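Local coordinates for plasmodesmata-located protein 5 (Arabidopsis thaliana, PDB 6GRE) that modulates cell-to-cell trafficking by restricting plasmodesmata permeability through callose deposition in salicylic acid-triggered immunity, the present chain being its extracellular tandem DUF26 region, at residues A[40-45]-A[62-67]; A[123-128]-A[190-195]; A[153-158]-A[176-181]; A[160-165]-A[207-212]. All blocks are in the same frame, centred on the assembly; numbering follows the deposited sequence.

In the fold
Interaction 1 belongs to the first Gnk2-homologous (DUF26) domain; interactions 2, 3 and 4 belong to the second, and each domain pairs a five-stranded antiparallel sheet with two helices. Interactions 1 and 3 have centres about 17 Å apart and meet where Arg-67 NE lies 3.2 Å from Tyr-154 OH, beside the sodium ion that Tyr-154 and Asp-69 bind, so the domain junction runs between them. Interaction 4 shares its sheet with interaction 3, strand 154-159 lying next to strand 162-168. Helix 174-192 carries both interaction 3 and, toward its C-terminal end, interaction 2, whose Cys-192 O is 3.3 Å from Phe-209 CZ of interaction 4.

Interaction 1: A[40-45]-A[62-67]; sequences AQTRYA and GIYQCR. With NAG (2-acetamido-2-deoxy-beta-D-glucopyranose), chain F; SO4 (sulfate ion), chain L.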
# COMPACT_ATOMS: atom_id res chain seq x y z
N ALA A 40 -14.05 -10.59 -2.44
CA ALA A 40 -15.42 -10.64 -2.93
C ALA A 40 -16.31 -9.68 -2.12
O ALA A 40 -17.29 -9.16 -2.65
CB ALA A 40 -15.94 -12.06 -2.86
N GLN A 41 -15.97 -9.44 -0.85
CA GLN A 41 -16.81 -8.68 0.08
C GLN A 41 -16.29 -7.25 0.32
O GLN A 41 -17.08 -6.34 0.55
CB GLN A 41 -16.90 -9.39 1.43
CG GLN A 41 -17.52 -10.78 1.35
CD GLN A 41 -16.53 -11.86 1.71
OE1 GLN A 41 -16.09 -11.96 2.86
NE2 GLN A 41 -16.15 -12.67 0.73
N THR A 42 -14.97 -7.04 0.30
CA THR A 42 -14.43 -5.78 0.82
C THR A 42 -13.04 -5.52 0.23
O THR A 42 -12.31 -6.44 -0.13
CB THR A 42 -14.37 -5.81 2.35
OG1 THR A 42 -13.93 -4.53 2.81
CG2 THR A 42 -13.45 -6.89 2.89
N ARG A 43 -12.70 -4.24 0.14
CA ARG A 43 -11.42 -3.83 -0.41
C ARG A 43 -10.32 -3.82 0.65
O ARG A 43 -9.16 -3.62 0.31
CB ARG A 43 -11.52 -2.41 -0.98
CG ARG A 43 -12.43 -2.31 -2.18
CD ARG A 43 -12.52 -0.85 -2.62
NE ARG A 43 -13.55 -0.68 -3.62
CZ ARG A 43 -14.78 -0.25 -3.38
NH1 ARG A 43 -15.16 0.07 -2.16
NH2 ARG A 43 -15.62 -0.14 -4.39
N TYR A 44 -10.67 -3.96 1.93
CA TYR A 44 -9.70 -3.99 2.99
C TYR A 44 -10.19 -4.95 4.07
O TYR A 44 -11.34 -4.89 4.45
CB TYR A 44 -9.48 -2.61 3.61
CG TYR A 44 -8.78 -2.66 4.93
CD1 TYR A 44 -7.40 -2.83 5.01
CD2 TYR A 44 -9.48 -2.63 6.13
CE1 TYR A 44 -6.74 -2.92 6.23
CE2 TYR A 44 -8.85 -2.73 7.34
CZ TYR A 44 -7.47 -2.88 7.41
OH TYR A 44 -6.86 -2.99 8.61
N ALA A 45 -9.29 -5.79 4.57
CA ALA A 45 -9.57 -6.63 5.72
C ALA A 45 -8.27 -6.99 6.43
O ALA A 45 -7.22 -7.02 5.81
CB ALA A 45 -10.33 -7.87 5.31
N GLY A 62 -2.14 -10.30 9.13
CA GLY A 62 -2.01 -9.70 7.82
C GLY A 62 -3.18 -8.84 7.44
O GLY A 62 -4.27 -8.87 8.04
N ILE A 63 -2.93 -8.06 6.38
CA ILE A 63 -3.97 -7.31 5.71
C ILE A 63 -3.81 -7.43 4.20
O ILE A 63 -2.70 -7.71 3.70
CB ILE A 63 -3.94 -5.81 6.11
CG1 ILE A 63 -2.69 -5.11 5.58
CG2 ILE A 63 -4.09 -5.63 7.61
CD1 ILE A 63 -2.72 -3.59 5.65
N TYR A 64 -4.89 -7.17 3.49
CA TYR A 64 -4.76 -6.69 2.11
C TYR A 64 -5.55 -5.40 1.97
O TYR A 64 -6.44 -5.10 2.76
CB TYR A 64 -5.28 -7.69 1.09
CG TYR A 64 -6.78 -7.81 1.10
CD1 TYR A 64 -7.39 -8.68 1.99
CD2 TYR A 64 -7.59 -7.07 0.26
CE1 TYR A 64 -8.77 -8.79 2.05
CE2 TYR A 64 -8.96 -7.17 0.30
CZ TYR A 64 -9.57 -8.04 1.21
OH TYR A 64 -10.92 -8.17 1.26
N GLN A 65 -5.19 -4.61 0.96
CA GLN A 65 -5.93 -3.42 0.66
C GLN A 65 -5.85 -3.11 -0.82
O GLN A 65 -4.78 -3.01 -1.39
CB GLN A 65 -5.38 -2.22 1.40
CG GLN A 65 -6.24 -0.98 1.20
CD GLN A 65 -5.84 0.08 2.18
OE1 GLN A 65 -6.28 1.24 2.10
NE2 GLN A 65 -5.02 -0.30 3.14
N CYS A 66 -7.03 -2.98 -1.42
CA CYS A 66 -7.17 -2.56 -2.81
C CYS A 66 -7.41 -1.05 -2.87
O CYS A 66 -7.97 -0.48 -1.94
CB CYS A 66 -8.33 -3.29 -3.47
SG CYS A 66 -7.96 -5.05 -3.69
N ARG A 67 -7.04 -0.46 -4.00
CA ARG A 67 -7.39 0.91 -4.32
C ARG A 67 -8.89 1.09 -4.03
O ARG A 67 -9.71 0.20 -4.34
CB ARG A 67 -7.02 1.17 -5.78
CG ARG A 67 -6.20 2.42 -6.06
CD ARG A 67 -6.01 2.57 -7.56
NE ARG A 67 -7.30 2.71 -8.22
CZ ARG A 67 -7.55 2.46 -9.50
NH1 ARG A 67 -6.60 1.96 -10.28
NH2 ARG A 67 -8.75 2.71 -9.99
C1 NAG F . -9.67 -6.08 12.16
C2 NAG F . -10.26 -4.69 12.42
C3 NAG F . -11.35 -4.73 13.51
C4 NAG F . -12.26 -5.96 13.40
C5 NAG F . -11.46 -7.25 13.18
C6 NAG F . -12.33 -8.51 13.05
C7 NAG F . -8.47 -3.01 11.94
C8 NAG F . -7.53 -2.04 12.62
N2 NAG F . -9.22 -3.74 12.81
O3 NAG F . -12.12 -3.54 13.38
O4 NAG F . -13.06 -6.07 14.58
O5 NAG F . -10.68 -7.08 12.00
O6 NAG F . -12.76 -8.66 11.70
O7 NAG F . -8.53 -3.12 10.70
S SO4 L . -14.40 -1.00 1.47
O1 SO4 L . -14.17 0.14 0.54
O2 SO4 L . -13.27 -1.15 2.43
O3 SO4 L . -15.65 -0.77 2.23
O4 SO4 L . -14.56 -2.24 0.67
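Backbone bonds join Arg-43 to Cys-66 and Ala-45 to Tyr-64 at the open end of an antiparallel hairpin, strands 44-49 and 60-66 of the first Gnk2-homologous domain, with Tyr-44 and Gln-65 the non-hydrogen-bonded pair between them. Cys-66 N gives a nearly straight bond to Arg-43 O (2.8 Å), while Tyr-64 N lies a longer 3.3 Å from Ala-45 O.

Among side-chain bonds, Tyr-64 OH donates to Thr-42 O at 2.6 Å, from above the carbonyl plane. With chi1 71° the ring of Tyr-64 swings back across the neighbouring strand, and one face takes Ala-45 N near its rim. Ser-38 OG also bonds this hydroxyl.

Apolar contacts flank the pair: Ala-45 CB touches Tyr-64 CE1 at 3.7 Å, and Tyr-44 CE1 lies 4.0 Å from Ile-63 CB.

Tyr-44 OH donates to O7 of the N-acetylglucosamine at 2.7 Å, in the ring plane. A sulfate, probably from the crystallisation liquor, accepts from Arg-43 N through O4 (2.8 Å) and from Arg-43 NH1 through O1 (2.9 Å), while Arg-43 NE bonds Leu-70 O. Backbone N-H and guanidinium thus hold one anion between them, and the sulfate's charge probably offsets that of the arginine.

Interaction 2: A[123-128]-A[190-195]; sequences NKCGQP and SDCGMA. With EDO (1,2-ethanediol), chain J.
Cys-125 and Cys-192 are joined by a disulfide that ties strand 120-125, at one edge of the second domain's sheet, to the C-terminal part of helix 174-192. Traced outward, the side chain of Cys-125 begins with CB, which lies 4.4 Å from Ala-195 CB and 3.9 Å from Cys-192 CB. SG follows, anti to the carbonyl carbon (chi1 -60°), and from there it reaches the partner sulfur at 2.1 Å. The same SG passes 3.4 Å from Asp-191 O in the last part of the helix. The bridge turns through a chi3 of -75°, and Cys-192 SG is likewise anti to its carbonyl carbon, so both sulfurs leave their backbones in a like manner. Beyond the bond, Cys-192 SG comes 3.6 Å from Asn-123 ND2, an amide nitrogen that donates to Tyr-199 O in the neighbouring strand 198-202.

Past the bridge the chain makes a type I turn from Cys-192 to Ala-195, closed by Ala-195 N bonding Cys-192 O. This brings the Ala-195 methyl to 3.3 Å from Gly-126 O and its backbone alongside Pro-128. On the other flank, a water donates to Asn-123 OD1 and, weakly, to Asp-191 OD2; the amide and carboxylate planes are 19° apart. An ethanediol molecule donates to Cys-125 O.

Apart from the water bridge, sulfur chemistry and carbon packing carry this surface contact. The covalent link therefore fixes the C-terminal part of helix 174-192 to the edge strand without relying on direct polar pairing between the segments, a bond suited to an extracellular protein.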
# COMPACT_ATOMS: atom_id res chain seq x y z
N ASN A 123 10.64 6.50 -3.29
CA ASN A 123 10.23 7.75 -3.90
C ASN A 123 10.93 7.85 -5.25
O ASN A 123 12.16 7.83 -5.32
CB ASN A 123 10.57 8.92 -2.98
CG ASN A 123 10.37 10.32 -3.53
OD1 ASN A 123 10.99 11.23 -3.00
ND2 ASN A 123 9.56 10.50 -4.54
N LYS A 124 10.16 7.94 -6.33
CA LYS A 124 10.74 8.19 -7.64
C LYS A 124 9.99 9.35 -8.28
O LYS A 124 8.77 9.47 -8.14
CB LYS A 124 10.63 6.97 -8.56
CG LYS A 124 11.31 7.14 -9.91
CD LYS A 124 11.63 5.88 -10.64
CE LYS A 124 12.51 6.19 -11.83
NZ LYS A 124 12.58 5.03 -12.75
N CYS A 125 10.72 10.26 -8.91
CA CYS A 125 10.17 11.39 -9.65
C CYS A 125 10.37 11.20 -11.15
O CYS A 125 11.38 10.63 -11.60
CB CYS A 125 10.85 12.69 -9.30
SG CYS A 125 10.72 13.16 -7.55
N GLY A 126 9.43 11.73 -11.93
CA GLY A 126 9.59 11.78 -13.39
C GLY A 126 10.56 12.87 -13.79
O GLY A 126 11.15 13.56 -12.96
N GLN A 127 10.72 13.07 -15.12
CA GLN A 127 11.60 14.12 -15.64
C GLN A 127 10.90 15.47 -15.52
O GLN A 127 9.67 15.53 -15.42
CB GLN A 127 12.10 13.78 -17.04
CG GLN A 127 11.02 13.44 -18.06
CD GLN A 127 11.63 12.83 -19.29
OE1 GLN A 127 12.30 13.50 -20.07
NE2 GLN A 127 11.45 11.54 -19.47
N PRO A 128 11.63 16.62 -15.51
CA PRO A 128 11.01 17.93 -15.28
C PRO A 128 9.97 18.29 -16.35
O PRO A 128 10.15 17.93 -17.50
CB PRO A 128 12.14 18.96 -15.40
CG PRO A 128 13.40 18.17 -15.20
CD PRO A 128 13.10 16.74 -15.59
N SER A 190 7.52 18.54 -2.73
CA SER A 190 8.83 19.18 -2.60
C SER A 190 9.80 18.59 -3.61
O SER A 190 10.56 19.31 -4.27
CB SER A 190 9.38 19.03 -1.21
OG SER A 190 8.62 19.80 -0.29
N ASP A 191 9.76 17.27 -3.77
CA ASP A 191 10.75 16.61 -4.59
C ASP A 191 10.31 16.40 -6.04
O ASP A 191 11.18 16.49 -6.92
CB ASP A 191 11.22 15.32 -3.96
CG ASP A 191 12.16 15.61 -2.80
OD1 ASP A 191 12.75 16.69 -2.79
OD2 ASP A 191 12.23 14.80 -1.93
N CYS A 192 9.02 16.12 -6.29
CA CYS A 192 8.53 15.77 -7.63
C CYS A 192 7.55 16.82 -8.19
O CYS A 192 7.03 16.59 -9.26
CB CYS A 192 7.80 14.43 -7.67
SG CYS A 192 8.72 13.03 -7.00
N GLY A 193 7.32 17.93 -7.49
CA GLY A 193 6.19 18.82 -7.83
C GLY A 193 6.35 19.51 -9.17
O GLY A 193 5.37 19.95 -9.74
N MET A 194 7.59 19.60 -9.65
CA MET A 194 7.89 20.23 -10.94
C MET A 194 8.11 19.18 -12.04
O MET A 194 8.42 19.57 -13.18
CB MET A 194 9.14 21.12 -10.81
CG MET A 194 8.97 22.20 -9.76
SD MET A 194 10.21 23.52 -9.88
CE MET A 194 9.65 24.36 -11.37
N ALA A 195 7.92 17.89 -11.72
CA ALA A 195 8.21 16.76 -12.60
C ALA A 195 6.93 16.25 -13.28
O ALA A 195 5.80 16.55 -12.87
CB ALA A 195 8.85 15.64 -11.81
C1 EDO J . 12.99 10.86 -14.54
O1 EDO J . 12.73 9.64 -13.86
C2 EDO J . 13.96 11.76 -13.81
O2 EDO J . 14.47 12.82 -14.63
O HOH W 1 12.80 11.51 -1.17

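Interaction 3: A[153-158]-A[176-181]; sequences SYRTGG and QCQDCL. With NA (sodium ion), chain K; EDO (1,2-ethanediol), chain I.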
# COMPACT_ATOMS: atom_id res chain seq x y z
N SER A 153 -9.32 7.50 3.72
CA SER A 153 -8.11 6.73 3.54
C SER A 153 -7.74 6.55 2.07
O SER A 153 -6.68 6.03 1.77
CB SER A 153 -8.22 5.42 4.24
OG SER A 153 -8.32 5.67 5.65
N TYR A 154 -8.66 6.89 1.16
CA TYR A 154 -8.39 6.82 -0.28
C TYR A 154 -8.82 8.13 -0.91
O TYR A 154 -9.98 8.55 -0.76
CB TYR A 154 -9.14 5.68 -0.97
CG TYR A 154 -8.81 5.57 -2.43
CD1 TYR A 154 -7.54 5.20 -2.83
CD2 TYR A 154 -9.73 5.91 -3.40
CE1 TYR A 154 -7.20 5.14 -4.17
CE2 TYR A 154 -9.42 5.80 -4.75
CZ TYR A 154 -8.14 5.45 -5.13
OH TYR A 154 -7.76 5.30 -6.44
N ARG A 155 -7.90 8.83 -1.56
CA ARG A 155 -8.17 10.17 -2.04
C ARG A 155 -7.67 10.29 -3.47
O ARG A 155 -6.60 9.82 -3.79
CB ARG A 155 -7.44 11.21 -1.20
CG ARG A 155 -7.77 11.11 0.28
CD ARG A 155 -6.90 12.03 1.06
NE ARG A 155 -7.04 11.74 2.47
CZ ARG A 155 -6.57 12.52 3.42
NH1 ARG A 155 -5.84 13.57 3.09
NH2 ARG A 155 -6.78 12.19 4.69
N THR A 156 -8.45 10.95 -4.32
CA THR A 156 -8.02 11.18 -5.69
C THR A 156 -8.37 12.61 -6.09
O THR A 156 -9.25 13.24 -5.49
CB THR A 156 -8.66 10.23 -6.70
OG1 THR A 156 -10.09 10.40 -6.68
CG2 THR A 156 -8.39 8.78 -6.40
N GLY A 157 -7.59 13.16 -7.02
CA GLY A 157 -7.81 14.47 -7.54
C GLY A 157 -7.30 14.56 -8.95
O GLY A 157 -6.35 13.87 -9.31
N GLY A 158 -7.91 15.38 -9.79
CA GLY A 158 -7.42 15.53 -11.14
C GLY A 158 -7.81 16.87 -11.72
O GLY A 158 -8.83 17.46 -11.35
N GLN A 176 -4.05 9.31 12.12
CA GLN A 176 -2.78 8.68 11.69
C GLN A 176 -2.65 8.77 10.16
O GLN A 176 -1.59 9.05 9.63
CB GLN A 176 -2.76 7.22 12.09
CG GLN A 176 -2.51 7.02 13.58
CD GLN A 176 -2.63 5.57 13.96
OE1 GLN A 176 -3.49 4.84 13.46
NE2 GLN A 176 -1.70 5.12 14.80
N CYS A 177 -3.77 8.54 9.50
CA CYS A 177 -3.82 8.62 8.04
C CYS A 177 -3.42 10.02 7.56
O CYS A 177 -2.55 10.16 6.69
CB CYS A 177 -5.19 8.24 7.53
SG CYS A 177 -5.35 8.41 5.73
N GLN A 178 -4.06 11.05 8.12
CA GLN A 178 -3.73 12.39 7.72
C GLN A 178 -2.25 12.72 7.99
O GLN A 178 -1.61 13.43 7.21
CB GLN A 178 -4.67 13.41 8.37
CG GLN A 178 -4.35 14.82 7.94
CD GLN A 178 -4.57 15.07 6.46
OE1 GLN A 178 -5.38 14.39 5.85
NE2 GLN A 178 -3.97 16.12 5.94
N ASP A 179 -1.70 12.26 9.12
CA ASP A 179 -0.33 12.50 9.48
C ASP A 179 0.59 11.84 8.44
O ASP A 179 1.53 12.47 7.96
CB ASP A 179 -0.04 12.00 10.89
CG ASP A 179 1.34 12.34 11.41
OD1 ASP A 179 1.92 13.33 10.96
OD2 ASP A 179 1.81 11.59 12.30
N CYS A 180 0.31 10.57 8.12
CA CYS A 180 1.12 9.85 7.14
C CYS A 180 1.06 10.59 5.79
O CYS A 180 2.08 10.84 5.15
CB CYS A 180 0.66 8.41 7.07
SG CYS A 180 1.83 7.36 6.18
N LEU A 181 -0.16 10.87 5.34
CA LEU A 181 -0.33 11.53 4.02
C LEU A 181 0.26 12.93 3.97
O LEU A 181 0.80 13.33 2.94
CB LEU A 181 -1.80 11.56 3.63
CG LEU A 181 -2.37 10.22 3.22
CD1 LEU A 181 -3.83 10.35 2.83
CD2 LEU A 181 -1.55 9.60 2.10
NA NA K . -9.21 6.04 -8.54
C1 EDO I . 0.18 7.74 16.00
O1 EDO I . 0.10 6.47 16.56
C2 EDO I . 1.41 8.44 16.52
O2 EDO I . 2.17 8.89 15.41
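Arg-155 leaves strand 154-159, an outer strand of the second Gnk2-homologous domain's sheet, with CG anti to its carbonyl carbon (chi1 -56°) and runs extended from CG to NE toward helix 174-192, which packs on that sheet. Gln-178 answers with a chain bent at chi2 (65°), which curls its amide back to the guanidinium. The two flat groups end nearly coplanar, 16° apart. NH1 and NH2 of Arg-155 both donate end-on to the single oxygen Gln-178 OE1, each at 2.9 Å and within the guanidinium plane; both N-H bonds are bent because they share one acceptor.

Over one face of the guanidinium lies Leu-181 CD1, centred 3.5 Å above its plane. Nearer the strand's start, Cys-177 SG, held in a disulfide with Cys-168, packs 3.9 Å from Ser-153 CA.

The guanidinium is gripped from other sides too: NE bonds Gly-152 O and NH1 also bonds Leu-147 O, while Gln-178 NE2 donates to Gly-148 O. Tyr-154, its neighbour in the strand, points away from the helix, and its OH binds the sodium ion at 2.7 Å together with Asp-69 of the first domain.

The buried positive charge finds neutral oxygens rather than a carboxylate among these partners. Its charge is probably spread over several carbonyl dipoles, and the planar two-nitrogen grip together with the leucine above should fix the guanidinium's rotation.

Interaction 4: A[160-165]-A[207-212]; sequences GNVQGV and ARFSVG
Val-162 to Val-165 pair with Arg-208 to Val-211 as neighbouring antiparallel strands in the five-stranded sheet of the second Gnk2-homologous domain. Gln-163 and Ser-210 exchange two backbone bonds, Ser-210 N to Gln-163 O being 2.8 Å. Val-165 and Arg-208 repeat the pattern, and Gly-212 N closes the ladder on Asn-161 O from above the carbonyl plane. Between these pairs, Gly-164 faces Phe-209 with its CA only 4.1 Å from Phe-209 CB, and Gly-164 CA also meets Arg-208 O at 3.2 Å.

On the sheet face toward the helices, Val-162 and Val-211 lie side by side pointing the same way, Val-162 CG2 at 4.2 Å from Val-211 CG1. Val-162 CG1 touches the edge of the Phe-209 ring. A chi1 of 82° turns that ring away from strand 162-168 and in among Ala-140 and Ile-144 of helix 134-149 and Leu-188 of helix 174-192, so this face forms part of the hydrophobic core.

The other face carries Gln-163, Val-165, Arg-208 and Ser-210. Arg-208 rises off this face, its NE passing Val-165 CB, and its two end nitrogens are positioned by Glu-101 O of the first domain and Tyr-201 OH. At the strand ends one water donates to Asn-161 O and Gly-212 O while accepting from Ser-210 OG, each leg measuring 2.8 Å.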
# COMPACT_ATOMS: atom_id res chain seq x y z
N GLY A 160 -7.41 18.52 -15.76
CA GLY A 160 -6.86 18.29 -17.07
C GLY A 160 -6.37 16.87 -17.21
O GLY A 160 -7.07 15.93 -16.90
N ASN A 161 -5.10 16.73 -17.62
CA ASN A 161 -4.48 15.46 -17.80
C ASN A 161 -3.62 15.08 -16.58
O ASN A 161 -2.86 14.14 -16.66
CB ASN A 161 -3.61 15.49 -19.07
CG ASN A 161 -2.42 16.42 -19.00
OD1 ASN A 161 -2.25 17.22 -18.08
ND2 ASN A 161 -1.56 16.35 -20.01
N VAL A 162 -3.75 15.83 -15.49
CA VAL A 162 -2.97 15.57 -14.28
C VAL A 162 -3.86 14.80 -13.32
O VAL A 162 -5.00 15.22 -13.03
CB VAL A 162 -2.46 16.85 -13.62
CG1 VAL A 162 -1.64 16.57 -12.37
CG2 VAL A 162 -1.68 17.70 -14.61
N GLN A 163 -3.35 13.70 -12.79
CA GLN A 163 -4.14 12.85 -11.89
C GLN A 163 -3.29 12.58 -10.64
O GLN A 163 -2.13 12.23 -10.79
CB GLN A 163 -4.53 11.55 -12.58
CG GLN A 163 -5.60 11.72 -13.65
CD GLN A 163 -5.65 10.53 -14.57
OE1 GLN A 163 -5.96 9.41 -14.15
NE2 GLN A 163 -5.29 10.74 -15.83
N GLY A 164 -3.91 12.61 -9.47
CA GLY A 164 -3.25 12.24 -8.22
C GLY A 164 -4.06 11.23 -7.46
O GLY A 164 -5.31 11.20 -7.54
N VAL A 165 -3.36 10.37 -6.74
CA VAL A 165 -3.96 9.36 -5.89
C VAL A 165 -3.17 9.33 -4.59
O VAL A 165 -1.93 9.33 -4.58
CB VAL A 165 -3.95 7.97 -6.55
CG1 VAL A 165 -4.56 6.88 -5.66
CG2 VAL A 165 -4.63 7.99 -7.90
N ALA A 207 1.44 8.52 -1.80
CA ALA A 207 0.84 9.57 -2.60
C ALA A 207 1.56 9.55 -3.95
O ALA A 207 2.79 9.41 -3.99
CB ALA A 207 0.97 10.91 -1.94
N ARG A 208 0.82 9.71 -5.05
CA ARG A 208 1.44 9.67 -6.35
C ARG A 208 0.65 10.54 -7.32
O ARG A 208 -0.55 10.83 -7.11
CB ARG A 208 1.52 8.23 -6.86
CG ARG A 208 0.20 7.50 -7.02
CD ARG A 208 0.41 6.02 -7.33
NE ARG A 208 -0.85 5.34 -7.60
CZ ARG A 208 -1.15 4.08 -7.30
NH1 ARG A 208 -0.29 3.31 -6.65
NH2 ARG A 208 -2.32 3.58 -7.67
N PHE A 209 1.30 10.96 -8.39
CA PHE A 209 0.62 11.71 -9.41
C PHE A 209 1.24 11.39 -10.77
O PHE A 209 2.38 10.94 -10.90
CB PHE A 209 0.58 13.22 -9.16
CG PHE A 209 1.82 13.98 -9.55
CD1 PHE A 209 2.95 13.87 -8.79
CD2 PHE A 209 1.81 14.88 -10.60
CE1 PHE A 209 4.10 14.56 -9.14
CE2 PHE A 209 2.94 15.62 -10.92
CZ PHE A 209 4.09 15.46 -10.18
N SER A 210 0.45 11.67 -11.81
CA SER A 210 0.89 11.44 -13.18
C SER A 210 0.45 12.64 -14.02
O SER A 210 -0.55 13.27 -13.72
CB SER A 210 0.33 10.15 -13.73
OG SER A 210 -1.09 10.14 -13.64
N VAL A 211 1.23 12.98 -15.05
CA VAL A 211 0.91 14.06 -15.97
C VAL A 211 0.89 13.44 -17.35
O VAL A 211 1.92 12.96 -17.81
CB VAL A 211 1.92 15.22 -15.92
CG1 VAL A 211 1.55 16.32 -16.90
CG2 VAL A 211 2.11 15.78 -14.51
N GLY A 212 -0.26 13.47 -18.02
CA GLY A 212 -0.40 12.81 -19.32
C GLY A 212 -0.41 11.30 -19.18
O GLY A 212 -0.63 10.76 -18.08
O HOH W 2 -2.22 11.48 -15.87